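Local coordinates for protein putative hydrogenase (Pyrococcus furiosus, PDB 3LYU) that probably serves as an FAD- and [2Fe-2S]-binding oxidoreductase, of which this chain is one alpha/beta domain, at residues 11-16 and 38-43; 53-58 and 75-80; 90-95 and 117-122. One frame throughout, in Å; residues are numbered along the deposited sequence.

Contact 1: 11-16 and 38-43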
ATOM      1  N   THR B  11      -4.122  -3.587  12.945  1.00 39.35           N
ATOM      2  CA  THR B  11      -3.728  -4.199  11.685  1.00 40.62           C
ATOM      3  C   THR B  11      -4.957  -4.599  10.864  1.00 41.65           C
ATOM      4  O   THR B  11      -5.727  -5.459  11.285  1.00 41.03           O
ATOM      5  CB  THR B  11      -2.865  -5.467  11.938  1.00 37.88           C
ATOM      6  OG1 THR B  11      -1.670  -5.097  12.631  1.00 37.74           O
ATOM      7  CG2 THR B  11      -2.496  -6.157  10.628  1.00 39.06           C
ATOM      8  N   PRO B  12      -5.155  -3.979   9.682  1.00 43.09           N
ATOM      9  CA  PRO B  12      -6.305  -4.316   8.836  1.00 42.07           C
ATOM     10  C   PRO B  12      -6.166  -5.753   8.377  1.00 42.32           C
ATOM     11  O   PRO B  12      -5.163  -6.122   7.771  1.00 46.12           O
ATOM     12  CB  PRO B  12      -6.190  -3.327   7.687  1.00 40.22           C
ATOM     13  CG  PRO B  12      -4.708  -3.137   7.569  1.00 45.05           C
ATOM     14  CD  PRO B  12      -4.295  -2.988   9.012  1.00 41.87           C
ATOM     15  N   VAL B  13      -7.175  -6.564   8.664  1.00 42.41           N
ATOM     16  CA  VAL B  13      -7.120  -7.972   8.307  1.00 40.99           C
ATOM     17  C   VAL B  13      -8.415  -8.388   7.623  1.00 41.33           C
ATOM     18  O   VAL B  13      -9.464  -7.782   7.860  1.00 38.40           O
ATOM     19  CB  VAL B  13      -6.871  -8.813   9.596  1.00 37.39           C
ATOM     20  CG1 VAL B  13      -8.148  -8.904  10.433  1.00 43.00           C
ATOM     21  CG2 VAL B  13      -6.332 -10.171   9.245  1.00 44.52           C
ATOM     22  N   PRO B  14      -8.351  -9.394   6.734  1.00 42.47           N
ATOM     23  CA  PRO B  14      -9.529  -9.890   6.015  1.00 40.66           C
ATOM     24  C   PRO B  14     -10.375 -10.837   6.871  1.00 40.15           C
ATOM     25  O   PRO B  14      -9.843 -11.679   7.593  1.00 39.98           O
ATOM     26  CB  PRO B  14      -8.916 -10.586   4.805  1.00 39.02           C
ATOM     27  CG  PRO B  14      -7.650 -11.121   5.351  1.00 43.68           C
ATOM     28  CD  PRO B  14      -7.123  -9.955   6.149  1.00 46.61           C
HETATM   29  N   MSE B  15     -11.693 -10.699   6.778  1.00 46.60           N
HETATM   30  CA  MSE B  15     -12.604 -11.531   7.551  1.00 48.28           C
HETATM   31  C   MSE B  15     -13.165 -12.712   6.770  1.00 49.56           C
HETATM   32  O   MSE B  15     -14.290 -12.653   6.283  1.00 52.17           O
HETATM   33  CB  MSE B  15     -13.748 -10.669   8.074  1.00 51.77           C
HETATM   34  CG  MSE B  15     -13.359  -9.790   9.260  1.00 54.99           C
HETATM   35 SE   MSE B  15     -12.690 -10.869  10.743  1.00 62.20          SE
HETATM   36  CE  MSE B  15     -10.998 -10.063  11.053  1.00 56.38           C
ATOM     37  N   GLU B  16     -12.390 -13.790   6.662  1.00 53.58           N
ATOM     38  CA  GLU B  16     -12.820 -14.974   5.919  1.00 52.16           C
ATOM     39  C   GLU B  16     -12.634 -16.240   6.720  1.00 52.85           C
ATOM     40  O   GLU B  16     -12.044 -16.226   7.799  1.00 51.05           O
ATOM     41  CB  GLU B  16     -12.018 -15.122   4.629  1.00 54.51           C
ATOM     42  CG  GLU B  16     -11.993 -13.886   3.762  1.00 57.31           C
ATOM     43  CD  GLU B  16     -11.306 -14.120   2.442  1.00 58.48           C
ATOM     44  OE1 GLU B  16     -10.203 -14.723   2.434  1.00 59.33           O
ATOM     45  OE2 GLU B  16     -11.872 -13.693   1.417  1.00 59.24           O
ATOM     46  N   LYS B  38     -10.708 -12.944  18.108  1.00 39.34           N
ATOM     47  CA  LYS B  38     -12.069 -13.059  18.596  1.00 41.22           C
ATOM     48  C   LYS B  38     -13.036 -13.051  17.424  1.00 38.34           C
ATOM     49  O   LYS B  38     -13.950 -13.870  17.350  1.00 40.50           O
ATOM     50  CB  LYS B  38     -12.368 -11.905  19.540  1.00 38.91           C
ATOM     51  CG  LYS B  38     -13.678 -12.015  20.271  1.00 41.15           C
ATOM     52  CD  LYS B  38     -13.798 -10.886  21.265  1.00 45.51           C
ATOM     53  CE  LYS B  38     -15.116 -10.929  22.003  1.00 46.80           C
ATOM     54  NZ  LYS B  38     -15.267  -9.712  22.862  1.00 41.80           N
ATOM     55  N   ALA B  39     -12.811 -12.127  16.497  1.00 36.48           N
ATOM     56  CA  ALA B  39     -13.645 -11.978  15.308  1.00 37.19           C
ATOM     57  C   ALA B  39     -13.489 -13.133  14.312  1.00 39.50           C
ATOM     58  O   ALA B  39     -14.436 -13.484  13.611  1.00 38.80           O
ATOM     59  CB  ALA B  39     -13.328 -10.676  14.632  1.00 32.63           C
ATOM     60  N   TRP B  40     -12.297 -13.718  14.236  1.00 42.73           N
ATOM     61  CA  TRP B  40     -12.094 -14.837  13.322  1.00 41.62           C
ATOM     62  C   TRP B  40     -12.830 -16.077  13.808  1.00 44.66           C
ATOM     63  O   TRP B  40     -13.338 -16.849  13.008  1.00 47.18           O
ATOM     64  CB  TRP B  40     -10.612 -15.160  13.166  1.00 33.47           C
ATOM     65  CG  TRP B  40      -9.933 -14.356  12.105  1.00 31.11           C
ATOM     66  CD1 TRP B  40     -10.516 -13.779  11.006  1.00 29.26           C
ATOM     67  CD2 TRP B  40      -8.524 -14.121  11.975  1.00 28.82           C
ATOM     68  NE1 TRP B  40      -9.558 -13.204  10.199  1.00 27.69           N
ATOM     69  CE2 TRP B  40      -8.327 -13.402  10.767  1.00 28.57           C
ATOM     70  CE3 TRP B  40      -7.405 -14.457  12.757  1.00 35.99           C
ATOM     71  CZ2 TRP B  40      -7.058 -13.013  10.320  1.00 33.91           C
ATOM     72  CZ3 TRP B  40      -6.139 -14.071  12.312  1.00 34.64           C
ATOM     73  CH2 TRP B  40      -5.978 -13.354  11.098  1.00 35.44           C
ATOM     74  N   GLN B  41     -12.883 -16.265  15.120  1.00 48.65           N
ATOM     75  CA  GLN B  41     -13.560 -17.412  15.701  1.00 50.61           C
ATOM     76  C   GLN B  41     -15.047 -17.304  15.393  1.00 51.22           C
ATOM     77  O   GLN B  41     -15.657 -18.254  14.920  1.00 54.77           O
ATOM     78  CB  GLN B  41     -13.333 -17.443  17.219  1.00 49.09           C
ATOM     79  CG  GLN B  41     -13.832 -18.701  17.933  1.00 47.10           C
ATOM     80  CD  GLN B  41     -12.951 -19.937  17.714  1.00 46.83           C
ATOM     81  OE1 GLN B  41     -13.297 -21.037  18.153  1.00 45.73           O
ATOM     82  NE2 GLN B  41     -11.814 -19.759  17.047  1.00 45.92           N
ATOM     83  N   GLU B  42     -15.622 -16.133  15.648  1.00 50.60           N
ATOM     84  CA  GLU B  42     -17.049 -15.882  15.403  1.00 49.71           C
ATOM     85  C   GLU B  42     -17.436 -16.071  13.929  1.00 49.65           C
ATOM     86  O   GLU B  42     -18.566 -16.455  13.621  1.00 49.15           O
ATOM     87  CB  GLU B  42     -17.405 -14.452  15.841  1.00 48.83           C
ATOM     88  CG  GLU B  42     -18.883 -14.175  16.032  1.00 54.74           C
ATOM     89  CD  GLU B  42     -19.459 -14.979  17.177  1.00 60.45           C
ATOM     90  OE1 GLU B  42     -18.768 -15.092  18.223  1.00 64.48           O
ATOM     91  OE2 GLU B  42     -20.600 -15.491  17.040  1.00 65.36           O
ATOM     92  N   ILE B  43     -16.490 -15.788  13.033  1.00 50.37           N
ATOM     93  CA  ILE B  43     -16.693 -15.907  11.587  1.00 50.06           C
ATOM     94  C   ILE B  43     -16.628 -17.356  11.098  1.00 50.40           C
ATOM     95  O   ILE B  43     -16.924 -17.648   9.942  1.00 51.51           O
ATOM     96  CB  ILE B  43     -15.665 -15.005  10.811  1.00 52.35           C
ATOM     97  CG1 ILE B  43     -16.409 -13.842  10.161  1.00 54.97           C
ATOM     98  CG2 ILE B  43     -14.907 -15.794   9.754  1.00 53.24           C
ATOM     99  CD1 ILE B  43     -17.184 -12.965  11.149  1.00 46.00           C
TER
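Met15, a selenomethionine, sets CG anti to its carbonyl carbon (chi1 -76°) and bends at chi2 (-58°) and once more at chi3, which brings SE and CE against the indole of Trp40. The two side chains cross at about a right angle. SE lies 3.6 Å from Trp40 CD1. CE sits beside the pyrrole nitrogen, 3.6 Å from Trp40 NE1. This is a Met-aromatic contact, and SE approaches the five-membered ring obliquely. SE also meets Ala39 CB at 3.9 Å.

The indole N-H is used in the same place. Trp40 NE1 donates to Pro14 O over 3.0 Å, nearly straight at 173°. The acceptor lies in the ring plane, at the edge, so the bond helps fix how the indole is turned. One turn on, Ile43 CG2 packs 3.5 Å from Glu16 O, an oxygen that takes a hydrogen bond from Asn45 ND2.

Phe112 meets Trp40 edge-to-face. Met15 and Ala39 each pack on their own counterparts in a second subunit. The contact joins the loop before strand 20-26 to the C-terminal part of helix 29-42, the first helix of a five-stranded parallel alpha/beta fold of strand order 3-2-1-4-5, consistent with the nucleotide-binding domain of ferredoxin reductase-like proteins.

Contact 2: 53-58 and 75-80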
ATOM      1  N   THR B  53       5.431 -14.453  26.314  1.00 33.34           N
ATOM      2  CA  THR B  53       5.911 -13.249  26.988  1.00 36.84           C
ATOM      3  C   THR B  53       6.557 -13.651  28.311  1.00 36.16           C
ATOM      4  O   THR B  53       6.696 -14.841  28.580  1.00 40.27           O
ATOM      5  CB  THR B  53       4.743 -12.265  27.239  1.00 32.59           C
ATOM      6  OG1 THR B  53       5.265 -10.992  27.630  1.00 35.35           O
ATOM      7  CG2 THR B  53       3.809 -12.789  28.327  1.00 34.77           C
ATOM      8  N   PHE B  54       6.960 -12.676  29.126  1.00 41.41           N
ATOM      9  CA  PHE B  54       7.580 -12.966  30.423  1.00 42.00           C
ATOM     10  C   PHE B  54       6.518 -13.222  31.482  1.00 45.11           C
ATOM     11  O   PHE B  54       5.416 -12.691  31.396  1.00 45.48           O
ATOM     12  CB  PHE B  54       8.491 -11.813  30.845  1.00 45.76           C
ATOM     13  CG  PHE B  54       9.717 -11.675  29.992  1.00 46.12           C
ATOM     14  CD1 PHE B  54      10.617 -12.731  29.875  1.00 49.25           C
ATOM     15  CD2 PHE B  54       9.975 -10.495  29.306  1.00 43.03           C
ATOM     16  CE1 PHE B  54      11.760 -12.619  29.089  1.00 48.12           C
ATOM     17  CE2 PHE B  54      11.117 -10.369  28.515  1.00 47.49           C
ATOM     18  CZ  PHE B  54      12.014 -11.437  28.406  1.00 47.23           C
ATOM     19  N   GLU B  55       6.848 -14.044  32.471  1.00 47.16           N
ATOM     20  CA  GLU B  55       5.899 -14.386  33.521  1.00 52.38           C
ATOM     21  C   GLU B  55       5.057 -13.221  34.055  1.00 52.11           C
ATOM     22  O   GLU B  55       3.834 -13.344  34.207  1.00 50.81           O
ATOM     23  CB  GLU B  55       6.624 -15.059  34.686  1.00 58.52           C
ATOM     24  CG  GLU B  55       7.177 -16.426  34.352  1.00 62.85           C
ATOM     25  CD  GLU B  55       7.845 -17.102  35.542  1.00 67.86           C
ATOM     26  OE1 GLU B  55       8.367 -18.231  35.370  1.00 67.17           O
ATOM     27  OE2 GLU B  55       7.846 -16.509  36.646  1.00 68.63           O
ATOM     28  N   PRO B  56       5.698 -12.079  34.357  1.00 54.67           N
ATOM     29  CA  PRO B  56       4.979 -10.910  34.877  1.00 57.64           C
ATOM     30  C   PRO B  56       4.270 -10.050  33.823  1.00 60.39           C
ATOM     31  O   PRO B  56       3.959  -8.887  34.093  1.00 61.70           O
ATOM     32  CB  PRO B  56       6.081 -10.128  35.580  1.00 58.18           C
ATOM     33  CG  PRO B  56       7.257 -10.362  34.665  1.00 56.55           C
ATOM     34  CD  PRO B  56       7.159 -11.857  34.402  1.00 52.98           C
HETATM   35  N   MSE B  57       4.003 -10.612  32.644  1.00 62.22           N
HETATM   36  CA  MSE B  57       3.372  -9.845  31.574  1.00 61.98           C
HETATM   37  C   MSE B  57       2.207 -10.470  30.835  1.00 60.56           C
HETATM   38  O   MSE B  57       1.744  -9.918  29.833  1.00 57.77           O
HETATM   39  CB  MSE B  57       4.418  -9.454  30.545  1.00 67.25           C
HETATM   40  CG  MSE B  57       5.472  -8.514  31.062  1.00 74.67           C
HETATM   41 SE   MSE B  57       6.701  -8.145  29.659  1.00 87.38          SE
HETATM   42  CE  MSE B  57       5.436  -7.512  28.302  1.00 85.99           C
ATOM     43  N   VAL B  58       1.736 -11.620  31.293  1.00 59.97           N
ATOM     44  CA  VAL B  58       0.609 -12.233  30.610  1.00 58.88           C
ATOM     45  C   VAL B  58      -0.630 -11.375  30.876  1.00 56.44           C
ATOM     46  O   VAL B  58      -0.814 -10.845  31.970  1.00 58.21           O
ATOM     47  CB  VAL B  58       0.407 -13.734  31.039  1.00 58.33           C
ATOM     48  CG1 VAL B  58       0.954 -13.967  32.428  1.00 61.31           C
ATOM     49  CG2 VAL B  58      -1.059 -14.123  30.965  1.00 58.54           C
ATOM     50  N   PRO B  75       4.787 -18.507  29.570  1.00 48.98           N
ATOM     51  CA  PRO B  75       5.471 -17.505  30.401  1.00 49.81           C
ATOM     52  C   PRO B  75       6.947 -17.814  30.622  1.00 50.01           C
ATOM     53  O   PRO B  75       7.300 -18.791  31.278  1.00 49.62           O
ATOM     54  CB  PRO B  75       4.675 -17.536  31.699  1.00 46.64           C
ATOM     55  CG  PRO B  75       4.372 -18.985  31.832  1.00 46.14           C
ATOM     56  CD  PRO B  75       3.966 -19.400  30.412  1.00 50.07           C
ATOM     57  N   VAL B  76       7.804 -16.976  30.061  1.00 52.39           N
ATOM     58  CA  VAL B  76       9.233 -17.147  30.199  1.00 52.41           C
ATOM     59  C   VAL B  76       9.670 -16.315  31.415  1.00 54.52           C
ATOM     60  O   VAL B  76       9.252 -15.163  31.578  1.00 50.55           O
ATOM     61  CB  VAL B  76       9.951 -16.669  28.916  1.00 52.60           C
ATOM     62  CG1 VAL B  76      11.428 -17.008  28.983  1.00 48.73           C
ATOM     63  CG2 VAL B  76       9.316 -17.319  27.698  1.00 48.97           C
ATOM     64  N   PRO B  77      10.497 -16.902  32.302  1.00 55.39           N
ATOM     65  CA  PRO B  77      10.997 -16.233  33.510  1.00 55.59           C
ATOM     66  C   PRO B  77      11.898 -15.033  33.218  1.00 58.55           C
ATOM     67  O   PRO B  77      12.889 -15.145  32.492  1.00 59.09           O
ATOM     68  CB  PRO B  77      11.738 -17.351  34.229  1.00 53.77           C
ATOM     69  CG  PRO B  77      12.266 -18.171  33.088  1.00 55.10           C
ATOM     70  CD  PRO B  77      11.070 -18.256  32.182  1.00 53.01           C
ATOM     71  N   LEU B  78      11.557 -13.886  33.795  1.00 58.83           N
ATOM     72  CA  LEU B  78      12.331 -12.672  33.575  1.00 58.63           C
ATOM     73  C   LEU B  78      13.537 -12.602  34.502  1.00 58.29           C
ATOM     74  O   LEU B  78      13.418 -12.131  35.630  1.00 57.75           O
ATOM     75  CB  LEU B  78      11.451 -11.430  33.788  1.00 57.10           C
ATOM     76  CG  LEU B  78      11.832 -10.123  33.070  1.00 58.92           C
ATOM     77  CD1 LEU B  78      10.845  -9.040  33.470  1.00 58.96           C
ATOM     78  CD2 LEU B  78      13.248  -9.694  33.411  1.00 56.57           C
ATOM     79  N   ASN B  79      14.688 -13.074  34.028  1.00 59.01           N
ATOM     80  CA  ASN B  79      15.923 -13.039  34.810  1.00 60.87           C
ATOM     81  C   ASN B  79      16.476 -11.599  34.877  1.00 63.02           C
ATOM     82  O   ASN B  79      16.999 -11.072  33.888  1.00 63.91           O
ATOM     83  CB  ASN B  79      16.968 -13.963  34.179  1.00 57.70           C
ATOM     84  CG  ASN B  79      18.221 -14.091  35.031  1.00 60.45           C
ATOM     85  OD1 ASN B  79      19.236 -14.653  34.596  1.00 59.54           O
ATOM     86  ND2 ASN B  79      18.154 -13.573  36.263  1.00 58.88           N
ATOM     87  N   PRO B  80      16.384 -10.952  36.057  1.00 63.17           N
ATOM     88  CA  PRO B  80      16.854  -9.579  36.272  1.00 64.65           C
ATOM     89  C   PRO B  80      18.362  -9.437  36.456  1.00 64.11           C
ATOM     90  O   PRO B  80      18.854  -8.369  36.813  1.00 63.88           O
ATOM     91  CB  PRO B  80      16.095  -9.167  37.524  1.00 66.52           C
ATOM     92  CG  PRO B  80      16.160 -10.425  38.335  1.00 66.91           C
ATOM     93  CD  PRO B  80      15.840 -11.512  37.310  1.00 64.65           C
TER
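A beta-alpha-beta unit of strand 46-54, helix 61-65 and strand 70-76 ends here, where Thr53 and Phe54 pair in parallel with Pro75 and Val76. Val76 supplies both backbone bonds across the pair. Val76 N donates to Thr53 O at 2.8 Å, nearly straight and in the carbonyl plane. Val76 O accepts from Glu55 N, also at 2.8 Å, but this donor stands well above the carbonyl plane. The two bonds straddle Phe54, whose CA-H points at Val76 O as well.

Beyond the bridges the chains pack by side chains. The Phe54 ring has Val76 O at its edge, 3.3 Å from CD1. Over one face of the same ring comes Leu78, with CG 4.2 Å from the ring centroid in a CH-pi contact. Leu78 CG is anti to the backbone N (chi1 -155°), and this swings its branch against the ring. Leu78 CD1 goes on to Pro56 CG at 4.0 Å. The exposed, extended Glu55 side chain runs obliquely across two prolines: its CG meets Pro75 CB at 3.8 Å, and its OE1 meets Pro77 CB at 3.7 Å.

Phe84 also meets the Phe54 ring. Met57 touches Phe84 of a fourth subunit.

Pro75 and Pro77 have no N-H to donate, so Val76 is the one residue of 75-77 that can give a backbone proton. Past the two bonds, mostly apolar contacts and CA-H...O approaches hold the strand ends together.

Contact 3: 90-95 and 117-122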
ATOM      1  N   ASN B  90      15.469 -15.618  25.239  1.00 47.36           N
ATOM      2  CA  ASN B  90      14.757 -16.758  25.796  1.00 46.60           C
ATOM      3  C   ASN B  90      13.341 -16.822  25.261  1.00 46.43           C
ATOM      4  O   ASN B  90      12.819 -17.905  25.002  1.00 48.09           O
ATOM      5  CB  ASN B  90      14.710 -16.683  27.323  1.00 48.84           C
ATOM      6  CG  ASN B  90      16.090 -16.750  27.963  1.00 52.76           C
ATOM      7  OD1 ASN B  90      16.956 -17.515  27.534  1.00 52.80           O
ATOM      8  ND2 ASN B  90      16.293 -15.959  29.011  1.00 53.88           N
ATOM      9  N   VAL B  91      12.715 -15.660  25.111  1.00 43.65           N
ATOM     10  CA  VAL B  91      11.354 -15.598  24.587  1.00 43.40           C
ATOM     11  C   VAL B  91      11.378 -15.973  23.111  1.00 42.63           C
ATOM     12  O   VAL B  91      10.472 -16.639  22.617  1.00 36.30           O
ATOM     13  CB  VAL B  91      10.743 -14.190  24.723  1.00 42.30           C
ATOM     14  CG1 VAL B  91       9.343 -14.193  24.165  1.00 33.61           C
ATOM     15  CG2 VAL B  91      10.710 -13.770  26.181  1.00 46.90           C
ATOM     16  N   SER B  92      12.416 -15.531  22.411  1.00 43.28           N
ATOM     17  CA  SER B  92      12.569 -15.855  21.001  1.00 45.91           C
ATOM     18  C   SER B  92      12.698 -17.375  20.839  1.00 49.15           C
ATOM     19  O   SER B  92      12.125 -17.964  19.928  1.00 46.35           O
ATOM     20  CB  SER B  92      13.813 -15.174  20.434  1.00 42.48           C
ATOM     21  OG  SER B  92      13.683 -13.768  20.412  1.00 50.11           O
ATOM     22  N   GLN B  93      13.455 -18.005  21.730  1.00 48.71           N
ATOM     23  CA  GLN B  93      13.647 -19.450  21.699  1.00 49.86           C
ATOM     24  C   GLN B  93      12.349 -20.205  21.976  1.00 48.21           C
ATOM     25  O   GLN B  93      11.975 -21.099  21.228  1.00 45.64           O
ATOM     26  CB  GLN B  93      14.685 -19.866  22.739  1.00 53.32           C
ATOM     27  CG  GLN B  93      16.095 -19.368  22.479  1.00 59.52           C
ATOM     28  CD  GLN B  93      16.650 -19.839  21.137  1.00 65.79           C
ATOM     29  OE1 GLN B  93      16.384 -19.230  20.091  1.00 68.30           O
ATOM     30  NE2 GLN B  93      17.416 -20.933  21.160  1.00 67.26           N
ATOM     31  N   ARG B  94      11.680 -19.849  23.069  1.00 45.37           N
ATOM     32  CA  ARG B  94      10.421 -20.473  23.464  1.00 45.84           C
ATOM     33  C   ARG B  94       9.388 -20.327  22.353  1.00 47.21           C
ATOM     34  O   ARG B  94       8.500 -21.164  22.195  1.00 49.19           O
ATOM     35  CB  ARG B  94       9.899 -19.808  24.741  1.00 46.30           C
ATOM     36  CG  ARG B  94       8.545 -20.310  25.215  1.00 50.37           C
ATOM     37  CD  ARG B  94       8.650 -21.691  25.859  1.00 51.51           C
ATOM     38  NE  ARG B  94       9.342 -21.648  27.145  1.00 52.65           N
ATOM     39  CZ  ARG B  94       8.798 -21.218  28.278  1.00 51.04           C
ATOM     40  NH1 ARG B  94       9.512 -21.211  29.398  1.00 47.64           N
ATOM     41  NH2 ARG B  94       7.535 -20.810  28.298  1.00 51.40           N
ATOM     42  N   LEU B  95       9.519 -19.249  21.585  1.00 45.12           N
ATOM     43  CA  LEU B  95       8.607 -18.947  20.486  1.00 44.76           C
ATOM     44  C   LEU B  95       8.795 -19.870  19.274  1.00 44.12           C
ATOM     45  O   LEU B  95       7.814 -20.325  18.676  1.00 43.03           O
ATOM     46  CB  LEU B  95       8.780 -17.486  20.058  1.00 44.41           C
ATOM     47  CG  LEU B  95       7.813 -16.916  19.017  1.00 44.56           C
ATOM     48  CD1 LEU B  95       6.394 -16.873  19.568  1.00 41.29           C
ATOM     49  CD2 LEU B  95       8.274 -15.518  18.646  1.00 42.47           C
ATOM     50  N   VAL B 117       9.641  -7.269  15.051  1.00 37.76           N
ATOM     51  CA  VAL B 117       9.998  -7.722  13.708  1.00 41.61           C
ATOM     52  C   VAL B 117      11.116  -8.767  13.703  1.00 40.72           C
ATOM     53  O   VAL B 117      11.338  -9.459  12.712  1.00 44.02           O
ATOM     54  CB  VAL B 117      10.368  -6.505  12.812  1.00 40.50           C
ATOM     55  CG1 VAL B 117      11.601  -5.818  13.349  1.00 39.13           C
ATOM     56  CG2 VAL B 117      10.556  -6.951  11.369  1.00 43.29           C
ATOM     57  N   GLY B 118      11.804  -8.890  14.829  1.00 44.92           N
ATOM     58  CA  GLY B 118      12.877  -9.862  14.933  1.00 46.61           C
ATOM     59  C   GLY B 118      12.357 -11.253  15.233  1.00 47.85           C
ATOM     60  O   GLY B 118      13.002 -12.253  14.926  1.00 50.45           O
ATOM     61  N   ASP B 119      11.184 -11.310  15.850  1.00 47.75           N
ATOM     62  CA  ASP B 119      10.555 -12.575  16.184  1.00 46.97           C
ATOM     63  C   ASP B 119       9.669 -12.985  15.030  1.00 47.26           C
ATOM     64  O   ASP B 119       9.438 -14.174  14.819  1.00 45.17           O
ATOM     65  CB  ASP B 119       9.712 -12.449  17.451  1.00 46.62           C
ATOM     66  CG  ASP B 119      10.551 -12.239  18.678  1.00 52.36           C
ATOM     67  OD1 ASP B 119      11.457 -13.057  18.912  1.00 51.71           O
ATOM     68  OD2 ASP B 119      10.310 -11.264  19.410  1.00 58.61           O
ATOM     69  N   GLN B 120       9.166 -11.998  14.291  1.00 42.93           N
ATOM     70  CA  GLN B 120       8.314 -12.282  13.144  1.00 47.57           C
ATOM     71  C   GLN B 120       9.149 -12.973  12.087  1.00 47.34           C
ATOM     72  O   GLN B 120       8.661 -13.814  11.346  1.00 46.75           O
ATOM     73  CB  GLN B 120       7.718 -10.994  12.587  1.00 48.76           C
ATOM     74  CG  GLN B 120       6.808 -10.301  13.558  1.00 49.93           C
ATOM     75  CD  GLN B 120       5.956  -9.276  12.887  1.00 48.77           C
ATOM     76  OE1 GLN B 120       6.450  -8.270  12.390  1.00 48.91           O
ATOM     77  NE2 GLN B 120       4.660  -9.528  12.854  1.00 52.20           N
ATOM     78  N   LYS B 121      10.419 -12.611  12.024  1.00 48.04           N
ATOM     79  CA  LYS B 121      11.327 -13.220  11.082  1.00 49.40           C
ATOM     80  C   LYS B 121      11.594 -14.664  11.492  1.00 52.81           C
ATOM     81  O   LYS B 121      11.421 -15.584  10.692  1.00 53.26           O
ATOM     82  CB  LYS B 121      12.647 -12.459  11.055  1.00 48.66           C
ATOM     83  CG  LYS B 121      12.570 -11.082  10.445  1.00 42.91           C
ATOM     84  CD  LYS B 121      13.974 -10.520  10.335  1.00 43.34           C
ATOM     85  CE  LYS B 121      13.993  -9.220   9.568  1.00 37.99           C
ATOM     86  NZ  LYS B 121      15.394  -8.718   9.431  1.00 38.07           N
ATOM     87  N   GLN B 122      12.015 -14.857  12.741  1.00 52.60           N
ATOM     88  CA  GLN B 122      12.324 -16.196  13.253  1.00 51.12           C
ATOM     89  C   GLN B 122      11.131 -17.149  13.189  1.00 51.49           C
ATOM     90  O   GLN B 122      11.288 -18.355  12.980  1.00 51.91           O
ATOM     91  CB  GLN B 122      12.840 -16.107  14.695  1.00 51.07           C
ATOM     92  CG  GLN B 122      14.211 -15.442  14.826  1.00 48.57           C
ATOM     93  CD  GLN B 122      14.831 -15.629  16.209  1.00 49.56           C
ATOM     94  OE1 GLN B 122      15.057 -16.763  16.653  1.00 51.78           O
ATOM     95  NE2 GLN B 122      15.111 -14.513  16.897  1.00 54.54           N
TER
HETATM   96  O   HOH W   1      17.111 -19.012  17.490  1.00 45.30           O
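Ser92 OG meets Asp119 OD1 across the helix pair at 2.8 Å and Met88 O one turn earlier in its own helix. Ser92 OG is anti to the carbonyl carbon (chi1 -66°), which keeps it beside the backbone N, in range of both oxygens. Asp119 OD1 also comes 3.5 Å from Ser92 CB.

The carbon side of Asp119 faces Leu95. Leu95 CD2 touches Asp119 CB at 3.6 Å, the two side chains crossing at a slant. One turn further on, Gln122 reaches out in an extended chain. Its amide nitrogen NE2 lies 3.8 Å from Ser92 CB. Its OE1 takes part in a water bridge: water 1 donates to Gln93 OE1 at 2.7 Å and to Gln122 OE1 at 3.2 Å. Lys96 adds a weak bond to that Gln122 oxygen.

The axes of segments 90-95 and 117-122 come within 10.2 Å, crossing at -29°. Val91 and Leu95 turn to Val52 of strand 46-54, while Asp119 packs on Met113 of strand 110-114 and on Tyr27. An alanine at Asp119 would keep CB against Leu95 CD2 but would probably leave Ser92 OG without its partner on the other helix.

The joint between helices 84-104 and 117-130 is thus mixed. A serine-carboxylate pair and a water link bring polar groups together, and a Leu95 methyl packs on the CB of the aspartate.

From the N terminus, contact 1 comes first. It closes a loop through strand 20-26 and most of helix 29-42. The chain then enters strand 46-54, and contact 2 closes the beta-alpha-beta unit ending at strand 70-76, an outermost strand of the sheet within the chain. Contact 3 follows, joining helices 84-104 and 117-130 around strand 110-114. The three lie in series, so none nests in or crosses another. Contact 1 lies on the opposite side of the chain's centre from the other two; its centre is about 29 Å from that of contact 2. Contacts 2 and 3 touch directly, through Phe54 on Val91 and Val76 on Asn90 and Arg94, which joins the strand ends to helix 84-104.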